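Local coordinates for protein deoxyribodipyrimidine photo-lyase (Oryza sativa Japonica Group, PDB 3UMV) that repairs UV-damaged DNA by using light, with FAD as cofactor, to split cyclobutane pyrimidine dimers back into separate pyrimidines, at residues M395-A400 and C437-C442; W399-L404 and K457-N462. All coordinates share one frame; numbering follows the deposited sequence.

Interaction 1: residues M395-A400 and C437-C442. With FAD (flavin-adenine dinucleotide), chain I.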
loop_
_atom_site.group_PDB
_atom_site.type_symbol
_atom_site.label_atom_id
_atom_site.label_comp_id
_atom_site.label_asym_id
_atom_site.label_seq_id
_atom_site.Cartn_x
_atom_site.Cartn_y
_atom_site.Cartn_z
ATOM N N MET A 395 16.680 1.028 -7.310
ATOM C CA MET A 395 17.314 2.183 -6.663
ATOM C C MET A 395 16.846 2.386 -5.201
ATOM O O MET A 395 17.602 2.922 -4.401
ATOM C CB MET A 395 17.153 3.482 -7.476
ATOM C CG MET A 395 18.009 3.546 -8.758
ATOM S SD MET A 395 19.681 2.902 -8.572
ATOM C CE MET A 395 20.326 3.999 -7.317
ATOM N N ARG A 396 15.629 1.954 -4.844
ATOM C CA ARG A 396 15.178 2.075 -3.445
ATOM C C ARG A 396 16.089 1.336 -2.460
ATOM O O ARG A 396 16.362 1.841 -1.348
ATOM C CB ARG A 396 13.719 1.622 -3.277
ATOM C CG ARG A 396 12.735 2.495 -4.018
ATOM C CD ARG A 396 11.303 2.232 -3.566
ATOM N NE ARG A 396 10.352 2.604 -4.610
ATOM C CZ ARG A 396 9.087 2.931 -4.384
ATOM N NH1 ARG A 396 8.631 2.973 -3.143
ATOM N NH2 ARG A 396 8.283 3.239 -5.399
ATOM N N MET A 397 16.586 0.166 -2.875
ATOM C CA MET A 397 17.512 -0.609 -2.044
ATOM C C MET A 397 18.834 0.146 -1.840
ATOM O O MET A 397 19.303 0.296 -0.711
ATOM C CB MET A 397 17.781 -1.982 -2.669
ATOM C CG MET A 397 16.544 -2.836 -2.787
ATOM S SD MET A 397 16.894 -4.472 -3.496
ATOM C CE MET A 397 16.877 -4.077 -5.225
ATOM N N TYR A 398 19.426 0.619 -2.938
ATOM C CA TYR A 398 20.658 1.399 -2.896
ATOM C C TYR A 398 20.475 2.655 -2.039
ATOM O O TYR A 398 21.259 2.931 -1.139
ATOM C CB TYR A 398 21.057 1.794 -4.318
ATOM C CG TYR A 398 22.339 2.586 -4.411
ATOM C CD1 TYR A 398 22.331 3.977 -4.429
ATOM C CD2 TYR A 398 23.564 1.934 -4.472
ATOM C CE1 TYR A 398 23.531 4.700 -4.526
ATOM C CE2 TYR A 398 24.748 2.637 -4.561
ATOM C CZ TYR A 398 24.731 4.009 -4.577
ATOM O OH TYR A 398 25.931 4.680 -4.662
ATOM N N TRP A 399 19.395 3.375 -2.317
ATOM C CA TRP A 399 19.064 4.638 -1.655
ATOM C C TRP A 399 19.000 4.484 -0.144
ATOM O O TRP A 399 19.624 5.248 0.604
ATOM C CB TRP A 399 17.729 5.127 -2.211
ATOM C CG TRP A 399 17.116 6.285 -1.523
ATOM C CD1 TRP A 399 17.384 7.607 -1.735
ATOM C CD2 TRP A 399 16.060 6.238 -0.562
ATOM N NE1 TRP A 399 16.580 8.385 -0.934
ATOM C CE2 TRP A 399 15.763 7.567 -0.201
ATOM C CE3 TRP A 399 15.344 5.199 0.038
ATOM C CZ2 TRP A 399 14.784 7.882 0.738
ATOM C CZ3 TRP A 399 14.378 5.515 0.967
ATOM C CH2 TRP A 399 14.098 6.839 1.303
ATOM N N ALA A 400 18.279 3.486 0.331
ATOM C CA ALA A 400 18.129 3.329 1.768
ATOM C C ALA A 400 19.415 2.840 2.439
ATOM O O ALA A 400 19.713 3.210 3.574
ATOM C CB ALA A 400 16.946 2.396 2.094
ATOM N N CYS A 437 12.293 -0.329 3.785
ATOM C CA CYS A 437 13.308 0.380 4.576
ATOM C C CYS A 437 13.970 -0.576 5.564
ATOM O O CYS A 437 15.204 -0.555 5.732
ATOM C CB CYS A 437 12.686 1.576 5.302
ATOM S SG CYS A 437 12.162 2.894 4.172
ATOM N N MET A 438 13.152 -1.420 6.206
ATOM C CA MET A 438 13.683 -2.418 7.130
ATOM C C MET A 438 14.545 -3.464 6.421
ATOM O O MET A 438 15.527 -3.938 6.977
ATOM C CB MET A 438 12.561 -3.091 7.918
ATOM C CG MET A 438 11.852 -2.181 8.882
ATOM S SD MET A 438 12.747 -1.935 10.438
ATOM C CE MET A 438 12.392 -3.498 11.272
ATOM N N TRP A 439 14.176 -3.845 5.201
ATOM C CA TRP A 439 15.015 -4.803 4.471
ATOM C C TRP A 439 16.397 -4.185 4.243
ATOM O O TRP A 439 17.433 -4.818 4.435
ATOM C CB TRP A 439 14.368 -5.164 3.128
ATOM C CG TRP A 439 15.159 -6.143 2.295
ATOM C CD1 TRP A 439 15.008 -7.505 2.260
ATOM C CD2 TRP A 439 16.201 -5.833 1.356
ATOM N NE1 TRP A 439 15.902 -8.057 1.373
ATOM C CE2 TRP A 439 16.643 -7.054 0.805
ATOM C CE3 TRP A 439 16.806 -4.647 0.938
ATOM C CZ2 TRP A 439 17.662 -7.116 -0.143
ATOM C CZ3 TRP A 439 17.820 -4.712 -0.012
ATOM C CH2 TRP A 439 18.235 -5.936 -0.533
ATOM N N SER A 440 16.399 -2.921 3.842
ATOM C CA SER A 440 17.619 -2.239 3.432
ATOM C C SER A 440 18.544 -1.965 4.602
ATOM O O SER A 440 19.750 -2.199 4.523
ATOM C CB SER A 440 17.253 -0.917 2.751
ATOM O OG SER A 440 16.459 -1.181 1.610
ATOM N N ILE A 441 17.964 -1.483 5.690
ATOM C CA ILE A 441 18.746 -0.895 6.763
ATOM C C ILE A 441 18.988 -1.913 7.890
ATOM O O ILE A 441 20.022 -1.872 8.543
ATOM C CB ILE A 441 18.065 0.412 7.257
ATOM C CG1 ILE A 441 18.157 1.460 6.146
ATOM C CG2 ILE A 441 18.680 0.940 8.563
ATOM C CD1 ILE A 441 17.414 2.736 6.417
ATOM N N CYS A 442 18.057 -2.854 8.060
ATOM C CA CYS A 442 18.060 -3.797 9.185
ATOM C C CYS A 442 18.048 -5.259 8.741
ATOM O O CYS A 442 17.854 -6.151 9.558
ATOM C CB CYS A 442 16.864 -3.556 10.106
ATOM S SG CYS A 442 16.823 -1.918 10.754
HETATM P PA FAD I . 6.934 -4.030 -9.936
HETATM O O1A FAD I . 8.340 -4.532 -10.069
HETATM O O2A FAD I . 6.161 -3.988 -11.224
HETATM O O5B FAD I . 6.188 -4.926 -8.841
HETATM C C5B FAD I . 4.807 -5.205 -8.916
HETATM C C4B FAD I . 4.200 -5.216 -7.509
HETATM O O4B FAD I . 4.829 -6.170 -6.667
HETATM C C3B FAD I . 4.397 -3.892 -6.798
HETATM O O3B FAD I . 3.411 -2.956 -7.165
HETATM C C2B FAD I . 4.255 -4.307 -5.364
HETATM O O2B FAD I . 2.889 -4.526 -5.067
HETATM C C1B FAD I . 4.934 -5.652 -5.358
HETATM N N9A FAD I . 6.348 -5.528 -4.965
HETATM C C8A FAD I . 7.438 -5.389 -5.782
HETATM N N7A FAD I . 8.536 -5.323 -4.994
HETATM C C5A FAD I . 8.154 -5.402 -3.689
HETATM C C6A FAD I . 8.835 -5.390 -2.465
HETATM N N6A FAD I . 10.165 -5.381 -2.396
HETATM N N1A FAD I . 8.129 -5.500 -1.287
HETATM C C2A FAD I . 6.760 -5.630 -1.316
HETATM N N3A FAD I . 6.090 -5.637 -2.520
HETATM C C4A FAD I . 6.780 -5.538 -3.678
HETATM N N1 FAD I . 6.614 -0.528 -2.074
HETATM C C2 FAD I . 5.432 0.133 -1.912
HETATM O O2 FAD I . 4.426 -0.362 -2.421
HETATM N N3 FAD I . 5.376 1.305 -1.177
HETATM C C4 FAD I . 6.522 1.834 -0.610
HETATM O O4 FAD I . 6.470 2.883 0.040
HETATM C C4X FAD I . 7.719 1.146 -0.772
HETATM N N5 FAD I . 8.895 1.626 -0.245
HETATM C C5X FAD I . 10.072 0.919 -0.399
HETATM C C6 FAD I . 11.259 1.400 0.169
HETATM C C7 FAD I . 12.452 0.688 0.011
HETATM C C7M FAD I . 13.711 1.220 0.644
HETATM C C8 FAD I . 12.448 -0.499 -0.728
HETATM C C8M FAD I . 13.696 -1.303 -0.936
HETATM C C9 FAD I . 11.271 -0.956 -1.295
HETATM C C9A FAD I . 10.090 -0.256 -1.130
HETATM N N10 FAD I . 8.923 -0.719 -1.702
HETATM C C10 FAD I . 7.756 -0.020 -1.508
HETATM C "C1'" FAD I . 8.881 -2.002 -2.521
HETATM C "C2'" FAD I . 9.125 -1.794 -4.049
HETATM O "O2'" FAD I . 10.263 -0.981 -4.359
HETATM C "C3'" FAD I . 7.916 -1.209 -4.802
HETATM O "O3'" FAD I . 6.770 -1.953 -4.483
HETATM C "C4'" FAD I . 8.087 -1.215 -6.323
HETATM O "O4'" FAD I . 9.234 -0.465 -6.677
HETATM C "C5'" FAD I . 6.820 -0.631 -6.946
HETATM O "O5'" FAD I . 6.921 -0.328 -8.317
HETATM P P FAD I . 6.116 -1.224 -9.377
HETATM O O1P FAD I . 4.658 -1.349 -8.980
HETATM O O2P FAD I . 6.297 -0.643 -10.755
HETATM O O3P FAD I . 6.975 -2.577 -9.200
#
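Met397, Ala400, Ser440 and Ile441 form a buried, largely apolar helix-to-helix contact in the FAD-binding helical region of this class II photolyase, where helices 393-405 and 431-442 pack next to the dimethyl end of the flavin. The two segments run at 48° to each other, with axes 8.7 Å apart at closest approach. The tight point is Ala400 CB against Ser440 CB, at 3.4 Å, closer than carbons usually come. Ser440 OG sits beside its own backbone N (chi1 -60°), which lets it bond back to Gly436 O, one turn earlier in the same helix. Ile441 adds its CG1 branch, 3.5 Å from Ala400 O.

Met397 and Trp439 make the second half of the contact. Met397 SD touches Trp439 CH2 at 3.6 Å, with CZ3 equally near, at the end of the ring system far from the pyrrole. It lies 4.2 Å from the centroid of the six-membered ring of Trp439, 40° off the ring normal, an oblique Met-aromatic contact.

Both halves also touch the cofactor: Met397 CG is 3.7 Å from FAD C8M, and Ala400 CB is the same distance from FAD C7M. Arg396, extended from CG to NE, runs along the flavin rings, and its NH1 comes within 3.1 Å of FAD C4X. A salt bridge from NH2 to Asp427 and a bond from NE to Met391 O fix the rotation of the guanidinium group. Trp399, predicted to carry an electron as a tryptophanyl radical, turns its ring edge to FAD C7M and meets the nearly parallel ring of Trp378.

Chemically, the flavin methyls thus meet carbons of Met397 and Ala400, with Ser440 OG also beside C8M, while the positive guanidinium lies over the flavin face near C4X and N5; that charge would probably favour extra negative charge on a reduced flavin, though Asp427 should offset part of it.

Interaction 2: residues W399-L404 and K457-N462. With URE (urea), chain K.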
loop_
_atom_site.group_PDB
_atom_site.type_symbol
_atom_site.label_atom_id
_atom_site.label_comp_id
_atom_site.label_asym_id
_atom_site.label_seq_id
_atom_site.Cartn_x
_atom_site.Cartn_y
_atom_site.Cartn_z
ATOM N N TRP A 399 19.395 3.375 -2.317
ATOM C CA TRP A 399 19.064 4.638 -1.655
ATOM C C TRP A 399 19.000 4.484 -0.144
ATOM O O TRP A 399 19.624 5.248 0.604
ATOM C CB TRP A 399 17.729 5.127 -2.211
ATOM C CG TRP A 399 17.116 6.285 -1.523
ATOM C CD1 TRP A 399 17.384 7.607 -1.735
ATOM C CD2 TRP A 399 16.060 6.238 -0.562
ATOM N NE1 TRP A 399 16.580 8.385 -0.934
ATOM C CE2 TRP A 399 15.763 7.567 -0.201
ATOM C CE3 TRP A 399 15.344 5.199 0.038
ATOM C CZ2 TRP A 399 14.784 7.882 0.738
ATOM C CZ3 TRP A 399 14.378 5.515 0.967
ATOM C CH2 TRP A 399 14.098 6.839 1.303
ATOM N N ALA A 400 18.279 3.486 0.331
ATOM C CA ALA A 400 18.129 3.329 1.768
ATOM C C ALA A 400 19.415 2.840 2.439
ATOM O O ALA A 400 19.713 3.210 3.574
ATOM C CB ALA A 400 16.946 2.396 2.094
ATOM N N LYS A 401 20.164 1.989 1.747
ATOM C CA LYS A 401 21.428 1.513 2.284
ATOM C C LYS A 401 22.476 2.614 2.436
ATOM O O LYS A 401 23.272 2.600 3.390
ATOM C CB LYS A 401 21.964 0.360 1.450
ATOM C CG LYS A 401 21.148 -0.902 1.647
ATOM C CD LYS A 401 21.788 -2.100 0.986
ATOM C CE LYS A 401 20.907 -3.350 1.204
ATOM N NZ LYS A 401 20.966 -3.827 2.609
ATOM N N LYS A 402 22.499 3.567 1.507
ATOM C CA LYS A 402 23.400 4.715 1.672
ATOM C C LYS A 402 23.014 5.567 2.882
ATOM O O LYS A 402 23.869 6.153 3.545
ATOM C CB LYS A 402 23.440 5.580 0.418
ATOM C CG LYS A 402 24.070 4.906 -0.787
ATOM C CD LYS A 402 25.524 4.555 -0.515
ATOM C CE LYS A 402 25.764 3.081 -0.749
ATOM N NZ LYS A 402 27.222 2.730 -0.821
ATOM N N ILE A 403 21.721 5.637 3.188
ATOM C CA ILE A 403 21.301 6.405 4.352
ATOM C C ILE A 403 21.872 5.775 5.624
ATOM O O ILE A 403 22.359 6.484 6.505
ATOM C CB ILE A 403 19.777 6.527 4.414
ATOM C CG1 ILE A 403 19.267 7.263 3.184
ATOM C CG2 ILE A 403 19.343 7.268 5.670
ATOM C CD1 ILE A 403 17.753 7.373 3.104
ATOM N N LEU A 404 21.859 4.445 5.693
ATOM C CA LEU A 404 22.545 3.731 6.778
ATOM C C LEU A 404 24.034 4.086 6.825
ATOM O O LEU A 404 24.620 4.323 7.901
ATOM C CB LEU A 404 22.388 2.220 6.600
ATOM C CG LEU A 404 23.219 1.354 7.547
ATOM C CD1 LEU A 404 22.819 1.615 9.001
ATOM C CD2 LEU A 404 23.055 -0.124 7.196
ATOM N N LYS A 457 27.032 -7.320 9.275
ATOM C CA LYS A 457 26.597 -8.333 8.309
ATOM C C LYS A 457 25.376 -7.939 7.468
ATOM O O LYS A 457 24.877 -8.732 6.677
ATOM C CB LYS A 457 26.358 -9.663 9.019
ATOM C CG LYS A 457 27.581 -10.134 9.783
ATOM C CD LYS A 457 27.339 -11.451 10.490
ATOM C CE LYS A 457 28.493 -11.756 11.427
ATOM N NZ LYS A 457 28.305 -13.051 12.144
ATOM N N ILE A 458 24.883 -6.719 7.640
ATOM C CA ILE A 458 23.762 -6.262 6.825
ATOM C C ILE A 458 24.286 -6.151 5.395
ATOM O O ILE A 458 25.392 -5.671 5.187
ATOM C CB ILE A 458 23.266 -4.876 7.281
ATOM C CG1 ILE A 458 22.802 -4.941 8.741
ATOM C CG2 ILE A 458 22.151 -4.383 6.362
ATOM C CD1 ILE A 458 21.742 -6.016 9.000
ATOM N N ARG A 459 23.487 -6.585 4.420
ATOM C CA ARG A 459 23.880 -6.537 3.008
ATOM C C ARG A 459 24.338 -5.142 2.551
ATOM O O ARG A 459 23.663 -4.130 2.806
ATOM C CB ARG A 459 22.736 -7.047 2.121
ATOM C CG ARG A 459 23.103 -7.124 0.629
ATOM C CD ARG A 459 21.867 -7.264 -0.265
ATOM N NE ARG A 459 21.080 -8.459 0.042
ATOM C CZ ARG A 459 20.621 -9.307 -0.873
ATOM N NH1 ARG A 459 20.874 -9.089 -2.159
ATOM N NH2 ARG A 459 19.909 -10.375 -0.503
ATOM N N TYR A 460 25.483 -5.100 1.866
ATOM C CA TYR A 460 26.088 -3.856 1.402
ATOM C C TYR A 460 25.867 -3.716 -0.102
ATOM O O TYR A 460 25.828 -4.710 -0.817
ATOM C CB TYR A 460 27.594 -3.853 1.705
ATOM C CG TYR A 460 28.277 -2.526 1.441
ATOM C CD1 TYR A 460 29.215 -2.399 0.427
ATOM C CD2 TYR A 460 27.988 -1.410 2.207
ATOM C CE1 TYR A 460 29.848 -1.192 0.185
ATOM C CE2 TYR A 460 28.611 -0.190 1.968
ATOM C CZ TYR A 460 29.537 -0.090 0.957
ATOM O OH TYR A 460 30.167 1.114 0.705
ATOM N N MET A 461 25.701 -2.483 -0.567
ATOM C CA MET A 461 25.642 -2.194 -1.996
ATOM C C MET A 461 26.472 -0.943 -2.219
ATOM O O MET A 461 26.551 -0.082 -1.339
ATOM C CB MET A 461 24.203 -1.945 -2.450
ATOM C CG MET A 461 23.261 -3.163 -2.405
ATOM S SD MET A 461 21.536 -2.679 -2.742
ATOM C CE MET A 461 21.566 -2.495 -4.529
ATOM N N ASN A 462 27.113 -0.828 -3.378
ATOM C CA ASN A 462 27.891 0.381 -3.640
ATOM C C ASN A 462 27.807 0.843 -5.081
ATOM O O ASN A 462 27.234 0.149 -5.933
ATOM C CB ASN A 462 29.349 0.264 -3.155
ATOM C CG ASN A 462 30.126 -0.854 -3.846
ATOM O OD1 ASN A 462 29.645 -1.482 -4.796
ATOM N ND2 ASN A 462 31.350 -1.092 -3.372
HETATM C C URE K . 28.269 -7.232 3.136
HETATM O O URE K . 27.987 -6.774 4.249
HETATM N N1 URE K . 27.393 -7.239 2.151
HETATM N N2 URE K . 29.469 -7.715 2.922
#
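Lys401 and Lys402, neighbours on helix 393-405, each give an ammonium group to a backbone carbonyl of the extended loop 457-462, which ends in the Asn462 N-cap of helix 463-469. Lys401 NZ bonds to Arg459 O at 2.7 Å, tilted 33° out of the carbonyl plane. Lys402 NZ reaches Met461 O at 2.9 Å, in the carbonyl plane and on a lone pair. Two carbonyls are thereby gripped by consecutive lysines of one helix.

The Lys401 chain is straight until its last bond, where a turn (chi4 -72°) brings NZ over to the carbonyl; the side chain crosses that of Met461 at about a right angle, CD 3.8 Å from SD. The same NZ also bonds to Ser440 O, so a methionine in place of Lys401 would probably leave both Ser440 O and Arg459 O without this donor and let the loop shift from the helix. Leu404 CD2 and Ile458 CG2 add a looser apolar touch.

Further out, Glu405 pairs with Lys402 NZ through one carboxylate oxygen and with Tyr460 OH through the other. Lys402 also packs against Trp378 and lies near Trp406, so the contact probably borders the predicted tryptophan electron-transfer path. Arg459 NE is paired with Asp446. A urea bound beside the loop is hydrogen-bonded to Lys450 O. At the loop's end, Asn462 OD1 accepts a hydrogen bond from Gly465 N.

In the fold
From the N terminus, the chain passes through the alpha/beta sheet region and many helices before reaching helix 393-405, from which both contacts start. Interaction 1 closes the shorter excursion, through helix 410-424 to helix 431-442. The chain then goes on through a long loop, and interaction 2 closes a wider excursion at 457-462, just ahead of helix 463-469. The two closures are staggered and cross: interaction 1 begins first, interaction 2 ends last, and 399-400 belongs to both. They meet directly as well: besides the shared lysine bond, Trp439 of interaction 1 packs on Lys401 and Arg459 of interaction 2. One helix thus ties the flavin side to the outer loop.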